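Local coordinates for transcriptional activator of comK gene (PDB 2HQB), which probably serves as a membrane-attached substrate-binding lipoprotein of the BMP (PnrA-like) family, and is named for activating the competence gene comK, at residues T103-E108 and L251-Q256; Y110-F115 and Q138-G143; A121-T126 and V268-V273; V184-G189 and F206-V211; T224-H229 and V260-F265. One frame throughout, in Å; residues are numbered along the deposited sequence.

Overall arrangement
The fold has two alpha/beta lobes, each on a six-stranded sheet, consistent with the type I periplasmic binding proteins. Interaction 1 joins two strands at one border of the all-parallel sheet; interactions 4 and 5, centres 11 Å apart in the mixed sheet, meet where strands 206-211 and 222-228 pair. Interaction 2 packs helices 110-122 and 139-150 and touches 1, 4 and 5. Interaction 3, about 30 Å from interaction 1 between centres, uses the far end of helix 110-122. First segments follow in the order 1 to 5; 2 and 4 nest within the loop closed by 1, which 3 and 5 cross. The chain passes between lobes just after strands 102-107, 222-228 and 249-253, probably forming the hinge.

Interaction 1: residues T103-E108 and L251-Q256; sequences TSLHFE and LYYDFQ
His106 and Tyr252 lay their rings against each other in an offset stack, centroids 4.4 Å apart and planes at 9°, with the phenol oxygen of Tyr252 over the imidazole. Two flat side chains suit this place because they are paired in register on one face of the sheet: in both, CG stands beside the backbone N and anti to the carbonyl carbon (chi1 -54° and -72°), which turns the rings the same way. The imidazole is steadied by NE2, which donates to Ser104 OG at 2.8 Å; that hydroxyl in turn meets Asn250. On the other face the contacts are apolar, Leu105 CD2 lying 3.8 Å from Tyr253 CE1. Beside them Thr103 CG2 reaches Leu251 CG at 3.7 Å, while the threonine hydroxyl is bound by Glu247 and His89. Between the strands runs a parallel ladder: Leu251 N to Ser104 O and Tyr253 N to His106 O are both 2.8 Å, and Glu108 N also donates to Tyr253 O, whereas His106 N to Leu251 O is weak. Asp254 bonds Tyr284 of helix 271-286. Strand 89-93 flanks 102-107 on its other edge, and helix 230-240 covers the face of Leu105, Phe107 and Tyr253.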
# COMPACT_ATOMS: atom_id res chain seq x y z
N THR A 103 14.72 10.78 5.07
CA THR A 103 14.41 9.36 5.03
C THR A 103 13.37 9.07 3.93
O THR A 103 12.79 10.00 3.36
CB THR A 103 13.83 8.94 6.37
OG1 THR A 103 14.79 9.22 7.39
CG2 THR A 103 13.46 7.44 6.41
N SER A 104 13.14 7.80 3.61
CA SER A 104 12.12 7.43 2.62
C SER A 104 11.51 6.12 3.06
O SER A 104 12.18 5.22 3.55
CB SER A 104 12.67 7.30 1.20
OG SER A 104 13.21 6.01 0.96
N LEU A 105 10.21 6.01 2.88
CA LEU A 105 9.50 4.82 3.29
C LEU A 105 9.00 4.03 2.10
O LEU A 105 8.52 4.61 1.12
CB LEU A 105 8.33 5.25 4.18
CG LEU A 105 8.75 6.18 5.31
CD1 LEU A 105 7.54 6.70 6.01
CD2 LEU A 105 9.61 5.42 6.29
N HIS A 106 9.10 2.70 2.19
CA HIS A 106 8.62 1.81 1.13
C HIS A 106 7.94 0.57 1.70
O HIS A 106 8.39 -0.02 2.68
CB HIS A 106 9.78 1.35 0.27
CG HIS A 106 10.59 2.46 -0.29
ND1 HIS A 106 10.40 2.95 -1.56
CD2 HIS A 106 11.63 3.16 0.24
CE1 HIS A 106 11.28 3.90 -1.80
NE2 HIS A 106 12.04 4.05 -0.73
N PHE A 107 6.83 0.17 1.08
CA PHE A 107 6.14 -1.03 1.51
C PHE A 107 6.61 -2.14 0.60
O PHE A 107 6.75 -1.96 -0.62
CB PHE A 107 4.64 -0.89 1.41
CG PHE A 107 4.04 -0.20 2.58
CD1 PHE A 107 3.73 1.15 2.52
CD2 PHE A 107 3.80 -0.88 3.74
CE1 PHE A 107 3.18 1.82 3.62
CE2 PHE A 107 3.26 -0.24 4.86
CZ PHE A 107 2.94 1.12 4.80
N GLU A 108 6.87 -3.28 1.22
CA GLU A 108 7.33 -4.44 0.51
C GLU A 108 6.10 -5.10 -0.10
O GLU A 108 5.17 -5.45 0.61
CB GLU A 108 8.07 -5.35 1.49
CG GLU A 108 9.30 -6.00 0.88
CD GLU A 108 10.30 -4.99 0.36
OE1 GLU A 108 10.87 -4.24 1.18
OE2 GLU A 108 10.52 -4.95 -0.87
N LEU A 251 14.11 3.22 3.82
CA LEU A 251 13.70 2.13 4.68
C LEU A 251 12.62 1.27 4.04
O LEU A 251 11.73 1.79 3.37
CB LEU A 251 13.20 2.70 6.00
CG LEU A 251 14.11 3.79 6.59
CD1 LEU A 251 13.83 3.91 8.09
CD2 LEU A 251 15.58 3.49 6.35
N TYR A 252 12.67 -0.05 4.23
CA TYR A 252 11.67 -0.95 3.64
C TYR A 252 10.87 -1.72 4.67
O TYR A 252 11.45 -2.31 5.56
CB TYR A 252 12.35 -1.92 2.69
CG TYR A 252 12.78 -1.24 1.42
CD1 TYR A 252 13.95 -0.46 1.39
CD2 TYR A 252 11.97 -1.29 0.28
CE1 TYR A 252 14.31 0.26 0.23
CE2 TYR A 252 12.31 -0.57 -0.87
CZ TYR A 252 13.47 0.21 -0.90
OH TYR A 252 13.76 0.95 -2.03
N TYR A 253 9.54 -1.72 4.52
CA TYR A 253 8.67 -2.40 5.48
C TYR A 253 7.84 -3.52 4.86
O TYR A 253 7.40 -3.42 3.72
CB TYR A 253 7.78 -1.37 6.15
CG TYR A 253 8.58 -0.26 6.79
CD1 TYR A 253 9.25 0.68 6.02
CD2 TYR A 253 8.67 -0.17 8.16
CE1 TYR A 253 10.00 1.69 6.61
CE2 TYR A 253 9.41 0.82 8.76
CZ TYR A 253 10.08 1.75 7.99
OH TYR A 253 10.83 2.71 8.63
N ASP A 254 7.62 -4.59 5.63
CA ASP A 254 6.89 -5.75 5.11
C ASP A 254 6.16 -6.44 6.25
O ASP A 254 5.95 -5.83 7.30
CB ASP A 254 7.88 -6.74 4.49
CG ASP A 254 7.25 -7.67 3.50
OD1 ASP A 254 6.00 -7.74 3.45
OD2 ASP A 254 8.01 -8.35 2.77
N PHE A 255 5.77 -7.70 6.05
CA PHE A 255 5.05 -8.44 7.11
C PHE A 255 5.80 -8.52 8.43
O PHE A 255 5.20 -8.53 9.49
CB PHE A 255 4.75 -9.85 6.66
CG PHE A 255 3.47 -9.99 5.88
CD1 PHE A 255 3.48 -10.04 4.49
CD2 PHE A 255 2.26 -10.22 6.54
CE1 PHE A 255 2.32 -10.32 3.77
CE2 PHE A 255 1.10 -10.49 5.82
CZ PHE A 255 1.13 -10.55 4.43
N GLN A 256 7.12 -8.59 8.35
CA GLN A 256 7.96 -8.68 9.54
C GLN A 256 7.95 -7.39 10.37
O GLN A 256 8.06 -7.43 11.58
CB GLN A 256 9.39 -9.01 9.12
CG GLN A 256 9.51 -9.89 7.87
CD GLN A 256 10.02 -9.12 6.65
OE1 GLN A 256 10.94 -8.32 6.77
NE2 GLN A 256 9.42 -9.37 5.49

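Interaction 2: residues Y110-F115 and Q138-G143; sequences YAMGYF and QPEVEG
Tyr110 spreads its ring over the backbone of Gly143, and this CH-pi contact is the main feature of the meeting of helices 110-122 and 139-150. Gly143 CA lies 3.5 Å from the ring centroid and 25° off the normal; the ring gets there because CG stands anti to the backbone N (chi1 -174°), which carries the ring across to Gly143. A second weak interaction joins the same residues, the CA-H of Gly143 pointing at Tyr110 O with a CA to O distance of 3.5 Å. Glycine suits both positions where the backbones come nearest, Gly113 and Gly143, since neither has a side chain to hold the helices apart: the axes of the short segments pass at 6.6 Å, inclined by 39°.

Apolar contacts surround this centre. Glu142 CB abuts the edge of the Tyr110 ring, 3.7 Å from CE1, and Pro139 sets its CB 4.4 Å from Tyr110 CB. Met112, present as selenomethionine, runs beside Glu140 and in the same direction, touching with CE the aliphatic CG.

Polar ends find partners beyond the contact: Tyr110 OH bonds Asp146, and Glu140 OE1 bonds Tyr210 weakly. Two consecutive helices of one lobe are thus held by shape fit and weak CH contacts, a chemistry that favours close approach over directional bonding.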
# COMPACT_ATOMS: atom_id res chain seq x y z
N TYR A 110 5.89 -7.95 -2.83
CA TYR A 110 5.83 -9.37 -3.21
C TYR A 110 5.11 -10.27 -2.20
O TYR A 110 4.15 -10.95 -2.57
CB TYR A 110 7.25 -9.89 -3.43
CG TYR A 110 7.31 -11.31 -3.97
CD1 TYR A 110 7.21 -11.57 -5.35
CD2 TYR A 110 7.45 -12.39 -3.10
CE1 TYR A 110 7.24 -12.89 -5.83
CE2 TYR A 110 7.48 -13.70 -3.57
CZ TYR A 110 7.37 -13.95 -4.91
OH TYR A 110 7.30 -15.25 -5.30
N ALA A 111 5.54 -10.26 -0.94
CA ALA A 111 4.92 -11.10 0.09
C ALA A 111 3.41 -11.06 0.08
O ALA A 111 2.74 -12.05 -0.23
CB ALA A 111 5.41 -10.70 1.46
N MSE A 112 2.86 -9.90 0.44
CA MSE A 112 1.42 -9.77 0.50
C MSE A 112 0.72 -10.26 -0.74
O MSE A 112 -0.37 -10.81 -0.65
CB MSE A 112 1.03 -8.31 0.78
CG MSE A 112 0.95 -7.39 -0.44
SE MSE A 112 0.60 -5.51 0.08
CE MSE A 112 0.66 -4.73 -1.69
N GLY A 113 1.32 -10.08 -1.91
CA GLY A 113 0.68 -10.52 -3.13
C GLY A 113 0.63 -12.03 -3.22
O GLY A 113 -0.34 -12.62 -3.71
N TYR A 114 1.70 -12.65 -2.74
CA TYR A 114 1.82 -14.08 -2.76
C TYR A 114 0.69 -14.67 -1.93
O TYR A 114 -0.20 -15.34 -2.46
CB TYR A 114 3.18 -14.43 -2.19
CG TYR A 114 3.63 -15.85 -2.41
CD1 TYR A 114 4.17 -16.26 -3.63
CD2 TYR A 114 3.52 -16.78 -1.39
CE1 TYR A 114 4.61 -17.56 -3.81
CE2 TYR A 114 3.95 -18.07 -1.56
CZ TYR A 114 4.50 -18.46 -2.76
OH TYR A 114 4.96 -19.74 -2.87
N PHE A 115 0.72 -14.42 -0.63
CA PHE A 115 -0.31 -14.93 0.26
C PHE A 115 -1.72 -14.63 -0.21
O PHE A 115 -2.62 -15.45 -0.01
CB PHE A 115 -0.10 -14.36 1.66
CG PHE A 115 1.23 -14.66 2.22
CD1 PHE A 115 1.62 -15.97 2.40
CD2 PHE A 115 2.13 -13.64 2.48
CE1 PHE A 115 2.89 -16.28 2.81
CE2 PHE A 115 3.41 -13.94 2.89
CZ PHE A 115 3.79 -15.27 3.05
N GLN A 138 5.20 -3.65 -10.39
CA GLN A 138 4.52 -3.83 -9.11
C GLN A 138 4.81 -5.22 -8.55
O GLN A 138 4.39 -6.24 -9.12
CB GLN A 138 3.00 -3.61 -9.28
CG GLN A 138 2.59 -2.16 -9.52
CD GLN A 138 1.10 -1.94 -9.71
OE1 GLN A 138 0.27 -2.41 -8.92
NE2 GLN A 138 0.75 -1.21 -10.76
N PRO A 139 5.57 -5.30 -7.44
CA PRO A 139 5.92 -6.57 -6.81
C PRO A 139 4.72 -7.46 -6.62
O PRO A 139 4.77 -8.63 -6.99
CB PRO A 139 6.52 -6.11 -5.49
CG PRO A 139 7.27 -4.94 -5.91
CD PRO A 139 6.25 -4.20 -6.75
N GLU A 140 3.64 -6.92 -6.06
CA GLU A 140 2.39 -7.66 -5.84
C GLU A 140 2.01 -8.53 -7.05
O GLU A 140 1.45 -9.62 -6.88
CB GLU A 140 1.23 -6.69 -5.59
CG GLU A 140 1.58 -5.38 -4.87
CD GLU A 140 1.88 -4.20 -5.81
OE1 GLU A 140 1.15 -4.02 -6.81
OE2 GLU A 140 2.84 -3.43 -5.53
N VAL A 141 2.29 -8.05 -8.27
CA VAL A 141 1.93 -8.83 -9.44
C VAL A 141 2.65 -10.20 -9.44
O VAL A 141 2.01 -11.22 -9.69
CB VAL A 141 2.21 -8.07 -10.76
CG1 VAL A 141 1.69 -8.86 -11.97
CG2 VAL A 141 1.52 -6.73 -10.73
N GLU A 142 3.95 -10.22 -9.15
CA GLU A 142 4.71 -11.48 -9.15
C GLU A 142 4.24 -12.36 -8.00
O GLU A 142 3.75 -13.47 -8.19
CB GLU A 142 6.23 -11.26 -9.00
CG GLU A 142 6.96 -10.69 -10.22
CD GLU A 142 7.08 -9.14 -10.24
OE1 GLU A 142 6.03 -8.43 -10.22
OE2 GLU A 142 8.23 -8.63 -10.29
N GLY A 143 4.41 -11.85 -6.80
CA GLY A 143 4.01 -12.60 -5.65
C GLY A 143 2.62 -13.15 -5.78
O GLY A 143 2.34 -14.18 -5.19

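Interaction 3: residues A121-T126 and V268-V273; sequences ASMSET and VVPDEV
Met123 SE, the selenium of a selenomethionine, comes to 3.5 Å from Pro270 CD, at the nitrogen side of the proline ring. The Met123 chain is folded rather than extended: CG sits beside the backbone N, and bends at the next two torsions (chi2 -55°, chi3 -71°) bring selenium and methyl round over the opposing loop. Its inner part crosses Val269 at a slant, with CG 3.8 Å from Val269 CG2, while CE turns toward Val268; the exact spacing of that last pair is doubtful. A long, flexible, apolar chain suits this place, because one residue has to follow three consecutive residues of an irregular loop.

The contact joins two helix ends. Met123 is the first residue to leave helix 110-122, and Pro270 occupies the N-cap position of helix 271-286, where a residue without a backbone N-H costs the helix nothing. Within the outgoing turn, Ser124 N donates to Ala121 O at 2.7 Å, and the chain beyond it is held by Asp183, which accepts from the Ser124 hydroxyl and from the amides of Glu125 and Thr126.

Ser122, on the last turn of its helix, faces Val273 on the first turn of the other. Its CB lies 3.6 Å from Val273 CG1, and a small residue suits the place, where the Val273 branches come close; the hydroxyl has a weak bond back to Val119 O. Phe206, at the start of strand 206-211 of the mixed sheet, packs against both Met123 and Val268.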
# COMPACT_ATOMS: atom_id res chain seq x y z
N ALA A 121 -6.41 -18.30 -5.57
CA ALA A 121 -6.47 -19.58 -6.26
C ALA A 121 -7.30 -20.60 -5.49
O ALA A 121 -8.20 -21.23 -6.05
CB ALA A 121 -5.10 -20.11 -6.46
N SER A 122 -7.01 -20.76 -4.21
CA SER A 122 -7.77 -21.69 -3.40
C SER A 122 -9.27 -21.48 -3.58
O SER A 122 -10.04 -22.41 -3.59
CB SER A 122 -7.41 -21.53 -1.92
OG SER A 122 -8.53 -21.06 -1.17
N MSE A 123 -9.68 -20.24 -3.73
CA MSE A 123 -11.09 -19.95 -3.86
C MSE A 123 -11.58 -19.90 -5.29
O MSE A 123 -12.66 -19.37 -5.56
CB MSE A 123 -11.40 -18.62 -3.18
CG MSE A 123 -11.31 -18.71 -1.69
SE MSE A 123 -12.47 -20.15 -1.12
CE MSE A 123 -14.17 -19.28 -1.47
N SER A 124 -10.79 -20.46 -6.19
CA SER A 124 -11.19 -20.43 -7.58
C SER A 124 -11.81 -21.72 -8.02
O SER A 124 -11.38 -22.81 -7.61
CB SER A 124 -10.00 -20.10 -8.48
OG SER A 124 -10.42 -19.94 -9.83
N GLU A 125 -12.83 -21.59 -8.84
CA GLU A 125 -13.51 -22.74 -9.39
C GLU A 125 -12.81 -23.14 -10.69
O GLU A 125 -12.48 -24.30 -10.89
CB GLU A 125 -14.96 -22.41 -9.66
CG GLU A 125 -15.85 -22.55 -8.43
CD GLU A 125 -16.10 -23.99 -8.06
OE1 GLU A 125 -15.16 -24.66 -7.55
OE2 GLU A 125 -17.24 -24.47 -8.28
N THR A 126 -12.56 -22.15 -11.54
CA THR A 126 -11.91 -22.37 -12.83
C THR A 126 -10.40 -22.41 -12.77
O THR A 126 -9.75 -22.40 -13.80
CB THR A 126 -12.21 -21.26 -13.82
OG1 THR A 126 -13.59 -20.90 -13.74
CG2 THR A 126 -11.90 -21.73 -15.26
N VAL A 268 -16.86 -16.95 3.51
CA VAL A 268 -16.76 -17.86 2.39
C VAL A 268 -15.52 -18.74 2.42
O VAL A 268 -15.57 -19.93 2.10
CB VAL A 268 -16.78 -17.06 1.09
CG1 VAL A 268 -16.59 -17.96 -0.08
CG2 VAL A 268 -18.08 -16.29 0.97
N VAL A 269 -14.38 -18.18 2.80
CA VAL A 269 -13.17 -18.98 2.80
C VAL A 269 -13.19 -20.10 3.80
O VAL A 269 -13.46 -19.90 4.98
CB VAL A 269 -11.92 -18.11 3.04
CG1 VAL A 269 -10.70 -18.99 3.27
CG2 VAL A 269 -11.68 -17.23 1.83
N PRO A 270 -12.93 -21.33 3.34
CA PRO A 270 -12.91 -22.47 4.25
C PRO A 270 -11.89 -22.19 5.32
O PRO A 270 -10.80 -21.68 5.05
CB PRO A 270 -12.49 -23.60 3.33
CG PRO A 270 -13.17 -23.23 2.05
CD PRO A 270 -12.82 -21.77 1.95
N ASP A 271 -12.25 -22.51 6.56
CA ASP A 271 -11.41 -22.29 7.73
C ASP A 271 -10.02 -22.95 7.64
O ASP A 271 -9.15 -22.64 8.44
CB ASP A 271 -12.17 -22.77 8.99
CG ASP A 271 -11.88 -21.92 10.24
OD1 ASP A 271 -11.19 -22.42 11.16
OD2 ASP A 271 -12.35 -20.75 10.30
N GLU A 272 -9.81 -23.84 6.68
CA GLU A 272 -8.51 -24.49 6.55
C GLU A 272 -7.57 -23.68 5.67
O GLU A 272 -6.39 -23.51 5.97
CB GLU A 272 -8.66 -25.87 5.93
CG GLU A 272 -9.06 -25.82 4.49
CD GLU A 272 -9.90 -27.00 4.10
OE1 GLU A 272 -9.46 -28.13 4.38
OE2 GLU A 272 -11.00 -26.78 3.53
N VAL A 273 -8.11 -23.19 4.56
CA VAL A 273 -7.34 -22.36 3.64
C VAL A 273 -6.67 -21.24 4.45
O VAL A 273 -5.51 -20.92 4.22
CB VAL A 273 -8.26 -21.75 2.56
CG1 VAL A 273 -7.45 -20.91 1.59
CG2 VAL A 273 -9.01 -22.87 1.84

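Interaction 4: residues V184-G189 and F206-V211; sequences VFYPAG and FAIGYV
Phe185 O is gripped by two groups of the neighbouring strand: Ile208 N donates to it at 2.7 Å, and Ala207 CA adds a CA-H contact at 3.1 Å. Phe206 O is held in the same manner, by Phe185 N at 2.7 Å and by the CA-H of Val184. These bonds are the ladder of two parallel strands, and they satisfy backbone groups that are buried here.

Pro187 and Ala188 are each the centre of an inverse gamma turn, and around them side chains take over from backbone bonds. Strands 184-186 and 206-211, with helix 193-203 between them, form a beta-alpha-beta unit of the mixed sheet, and Phe185 and Ala207, on the same face of the sheet, both touch Ile200 of that helix.

Tyr210 has CG anti to its own N (chi1 -166°), which brings one face of the ring against the turn, where Ala188 CA sits 3.7 Å from its centroid and 12° off the normal. The small alanine lets the backbone lie flat on the ring, and its CB still reaches CE1 of Tyr210 at 3.5 Å. At the edge of this ring stands Tyr186 OH, 3.6 Å from Tyr210 CD1; the two tyrosine planes are oblique to each other. Ile208 crosses Tyr186 obliquely, its CB 3.6 Å from Tyr186 CD1 and its CG2 alongside. The Tyr186 hydroxyl is bonded by Thr226, and Phe144 stacks on its ring.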
# COMPACT_ATOMS: atom_id res chain seq x y z
N VAL A 184 -11.58 -14.97 -9.92
CA VAL A 184 -11.05 -14.34 -8.72
C VAL A 184 -10.13 -13.24 -9.24
O VAL A 184 -9.20 -13.51 -10.01
CB VAL A 184 -10.25 -15.33 -7.87
CG1 VAL A 184 -9.84 -14.68 -6.56
CG2 VAL A 184 -11.09 -16.56 -7.61
N PHE A 185 -10.42 -12.00 -8.84
CA PHE A 185 -9.63 -10.85 -9.28
C PHE A 185 -8.85 -10.04 -8.20
O PHE A 185 -9.25 -9.90 -7.03
CB PHE A 185 -10.52 -9.92 -10.09
CG PHE A 185 -11.19 -10.58 -11.27
CD1 PHE A 185 -12.30 -11.40 -11.09
CD2 PHE A 185 -10.75 -10.33 -12.56
CE1 PHE A 185 -12.97 -11.95 -12.19
CE2 PHE A 185 -11.41 -10.88 -13.68
CZ PHE A 185 -12.53 -11.69 -13.49
N TYR A 186 -7.69 -9.54 -8.63
CA TYR A 186 -6.81 -8.75 -7.79
C TYR A 186 -6.63 -7.44 -8.55
O TYR A 186 -5.70 -7.31 -9.35
CB TYR A 186 -5.45 -9.45 -7.64
CG TYR A 186 -4.53 -8.77 -6.67
CD1 TYR A 186 -5.03 -8.14 -5.51
CD2 TYR A 186 -3.15 -8.76 -6.87
CE1 TYR A 186 -4.16 -7.52 -4.57
CE2 TYR A 186 -2.29 -8.14 -5.94
CZ TYR A 186 -2.81 -7.53 -4.80
OH TYR A 186 -1.97 -6.97 -3.87
N PRO A 187 -7.53 -6.46 -8.34
CA PRO A 187 -7.39 -5.18 -9.07
C PRO A 187 -6.46 -4.25 -8.28
O PRO A 187 -6.90 -3.42 -7.48
CB PRO A 187 -8.83 -4.70 -9.21
CG PRO A 187 -9.51 -5.26 -7.95
CD PRO A 187 -8.79 -6.54 -7.57
N ALA A 188 -5.17 -4.44 -8.52
CA ALA A 188 -4.11 -3.75 -7.82
C ALA A 188 -3.76 -2.35 -8.26
O ALA A 188 -2.64 -2.08 -8.72
CB ALA A 188 -2.87 -4.63 -7.82
N GLY A 189 -4.74 -1.46 -8.09
CA GLY A 189 -4.57 -0.05 -8.43
C GLY A 189 -5.49 0.72 -7.52
O GLY A 189 -6.69 0.55 -7.63
N PHE A 206 -15.24 -13.26 -7.20
CA PHE A 206 -14.47 -12.95 -5.98
C PHE A 206 -13.31 -11.98 -6.23
O PHE A 206 -12.67 -12.01 -7.28
CB PHE A 206 -13.89 -14.24 -5.39
CG PHE A 206 -14.91 -15.10 -4.70
CD1 PHE A 206 -14.76 -16.48 -4.65
CD2 PHE A 206 -16.00 -14.52 -4.07
CE1 PHE A 206 -15.68 -17.27 -3.98
CE2 PHE A 206 -16.93 -15.31 -3.39
CZ PHE A 206 -16.76 -16.69 -3.35
N ALA A 207 -13.03 -11.11 -5.27
CA ALA A 207 -11.92 -10.21 -5.46
C ALA A 207 -10.99 -10.24 -4.26
O ALA A 207 -11.33 -10.82 -3.23
CB ALA A 207 -12.43 -8.81 -5.70
N ILE A 208 -9.80 -9.66 -4.42
CA ILE A 208 -8.83 -9.52 -3.32
C ILE A 208 -8.66 -8.01 -3.07
O ILE A 208 -8.38 -7.25 -4.00
CB ILE A 208 -7.42 -10.11 -3.65
CG1 ILE A 208 -7.49 -11.62 -3.89
CG2 ILE A 208 -6.48 -9.85 -2.47
CD1 ILE A 208 -8.06 -12.38 -2.74
N GLY A 209 -8.87 -7.58 -1.82
CA GLY A 209 -8.71 -6.17 -1.49
C GLY A 209 -7.30 -5.61 -1.72
O GLY A 209 -6.29 -6.33 -1.62
N TYR A 210 -7.22 -4.32 -2.00
CA TYR A 210 -5.94 -3.67 -2.26
C TYR A 210 -5.63 -2.49 -1.32
O TYR A 210 -6.39 -1.54 -1.25
CB TYR A 210 -5.90 -3.16 -3.70
CG TYR A 210 -4.51 -2.77 -4.13
CD1 TYR A 210 -3.50 -3.75 -4.22
CD2 TYR A 210 -4.19 -1.44 -4.45
CE1 TYR A 210 -2.21 -3.43 -4.61
CE2 TYR A 210 -2.88 -1.10 -4.84
CZ TYR A 210 -1.89 -2.11 -4.91
OH TYR A 210 -0.59 -1.81 -5.27
N VAL A 211 -4.49 -2.57 -0.64
CA VAL A 211 -4.00 -1.53 0.27
C VAL A 211 -4.91 -1.21 1.45
O VAL A 211 -4.47 -0.62 2.41
CB VAL A 211 -3.67 -0.24 -0.51
CG1 VAL A 211 -3.17 0.81 0.40
CG2 VAL A 211 -2.59 -0.54 -1.56

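Interaction 5: residues T224-H229 and V260-F265; sequences TSTVQH and VSLGEF
Ser261 places OG between its backbone N and carbonyl carbon (chi1 57°), and His229 keeps CG beside its own N (chi1 -52°), which brings NE2 and OG together at 2.7 Å. Either may donate in this bond, and the hydroxyl lies at the edge of the imidazole. Val227 CG1 covers one face of that ring, which helps to fix its rotation.

In the backbone, Val227 and Ser261 form an antiparallel hydrogen-bonded pair: Ser261 N to Val227 O is 2.9 Å, the return bond from Val227 N weak. Strand 260-262 is the one antiparallel member of the mixed sheet and closes its border beside 222-228. Where it ends, Gly263 N donates to Ser225 O at 2.6 Å; lacking a side chain, Gly263 fits closely against Ser225, whose hydroxyl bonds Asp213.

On the opposite face of the sheet Leu262 CB meets Thr224 CG2 at 3.8 Å, under cover of Ile277 and Ile281 of helix 271-286.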
# COMPACT_ATOMS: atom_id res chain seq x y z
N THR A 224 -10.25 -11.60 0.74
CA THR A 224 -9.26 -10.99 1.63
C THR A 224 -8.68 -9.75 0.97
O THR A 224 -8.99 -9.43 -0.17
CB THR A 224 -8.15 -12.02 1.99
OG1 THR A 224 -8.65 -12.84 3.03
CG2 THR A 224 -6.85 -11.36 2.48
N SER A 225 -7.83 -9.04 1.71
CA SER A 225 -7.22 -7.84 1.21
C SER A 225 -5.74 -7.81 1.54
O SER A 225 -5.34 -8.25 2.62
CB SER A 225 -7.95 -6.64 1.84
OG SER A 225 -9.21 -7.06 2.33
N THR A 226 -4.93 -7.33 0.60
CA THR A 226 -3.49 -7.19 0.82
C THR A 226 -3.31 -5.78 1.43
O THR A 226 -3.16 -4.79 0.75
CB THR A 226 -2.66 -7.40 -0.52
OG1 THR A 226 -3.06 -6.48 -1.55
CG2 THR A 226 -2.88 -8.81 -1.06
N VAL A 227 -3.34 -5.70 2.75
CA VAL A 227 -3.27 -4.43 3.47
C VAL A 227 -1.90 -3.83 3.79
O VAL A 227 -0.99 -4.54 4.23
CB VAL A 227 -4.05 -4.58 4.78
CG1 VAL A 227 -4.22 -3.23 5.46
CG2 VAL A 227 -5.37 -5.23 4.50
N GLN A 228 -1.76 -2.52 3.57
CA GLN A 228 -0.54 -1.80 3.88
C GLN A 228 -0.96 -0.72 4.88
O GLN A 228 -1.75 0.16 4.55
CB GLN A 228 0.06 -1.19 2.62
CG GLN A 228 0.47 -2.26 1.61
CD GLN A 228 1.27 -1.71 0.45
OE1 GLN A 228 0.97 -0.65 -0.07
NE2 GLN A 228 2.28 -2.46 0.01
N HIS A 229 -0.44 -0.78 6.10
CA HIS A 229 -0.85 0.17 7.13
C HIS A 229 -0.09 1.46 7.17
O HIS A 229 0.78 1.65 8.02
CB HIS A 229 -0.80 -0.49 8.50
CG HIS A 229 -1.55 -1.79 8.55
ND1 HIS A 229 -2.91 -1.86 8.77
CD2 HIS A 229 -1.13 -3.06 8.36
CE1 HIS A 229 -3.30 -3.12 8.70
NE2 HIS A 229 -2.24 -3.87 8.45
N VAL A 260 2.21 -4.54 7.37
CA VAL A 260 1.72 -5.19 6.16
C VAL A 260 1.02 -6.44 6.61
O VAL A 260 1.54 -7.18 7.45
CB VAL A 260 2.82 -5.59 5.21
CG1 VAL A 260 2.26 -6.50 4.14
CG2 VAL A 260 3.42 -4.37 4.57
N SER A 261 -0.15 -6.69 6.06
CA SER A 261 -0.91 -7.86 6.45
C SER A 261 -1.94 -8.33 5.42
O SER A 261 -1.91 -7.94 4.25
CB SER A 261 -1.62 -7.54 7.75
OG SER A 261 -2.44 -6.40 7.57
N LEU A 262 -2.84 -9.20 5.88
CA LEU A 262 -3.93 -9.68 5.06
C LEU A 262 -5.19 -9.21 5.77
O LEU A 262 -5.20 -9.07 6.99
CB LEU A 262 -3.95 -11.21 4.98
CG LEU A 262 -3.04 -11.89 3.96
CD1 LEU A 262 -3.60 -13.24 3.69
CD2 LEU A 262 -2.99 -11.13 2.68
N GLY A 263 -6.25 -8.97 4.99
CA GLY A 263 -7.50 -8.50 5.56
C GLY A 263 -8.37 -9.62 6.11
O GLY A 263 -8.14 -10.80 5.81
N GLU A 264 -9.39 -9.25 6.88
CA GLU A 264 -10.24 -10.26 7.46
C GLU A 264 -10.78 -11.11 6.35
O GLU A 264 -11.34 -10.60 5.38
CB GLU A 264 -11.38 -9.63 8.26
CG GLU A 264 -12.55 -9.08 7.47
CD GLU A 264 -13.71 -8.67 8.38
OE1 GLU A 264 -13.49 -7.83 9.29
OE2 GLU A 264 -14.83 -9.18 8.17
N PHE A 265 -10.58 -12.41 6.48
CA PHE A 265 -11.03 -13.35 5.46
C PHE A 265 -12.52 -13.32 5.38
O PHE A 265 -13.19 -12.91 6.32
CB PHE A 265 -10.58 -14.77 5.78
CG PHE A 265 -9.10 -14.97 5.69
CD1 PHE A 265 -8.29 -14.73 6.78
CD2 PHE A 265 -8.51 -15.38 4.50
CE1 PHE A 265 -6.90 -14.90 6.67
CE2 PHE A 265 -7.14 -15.55 4.39
CZ PHE A 265 -6.34 -15.31 5.47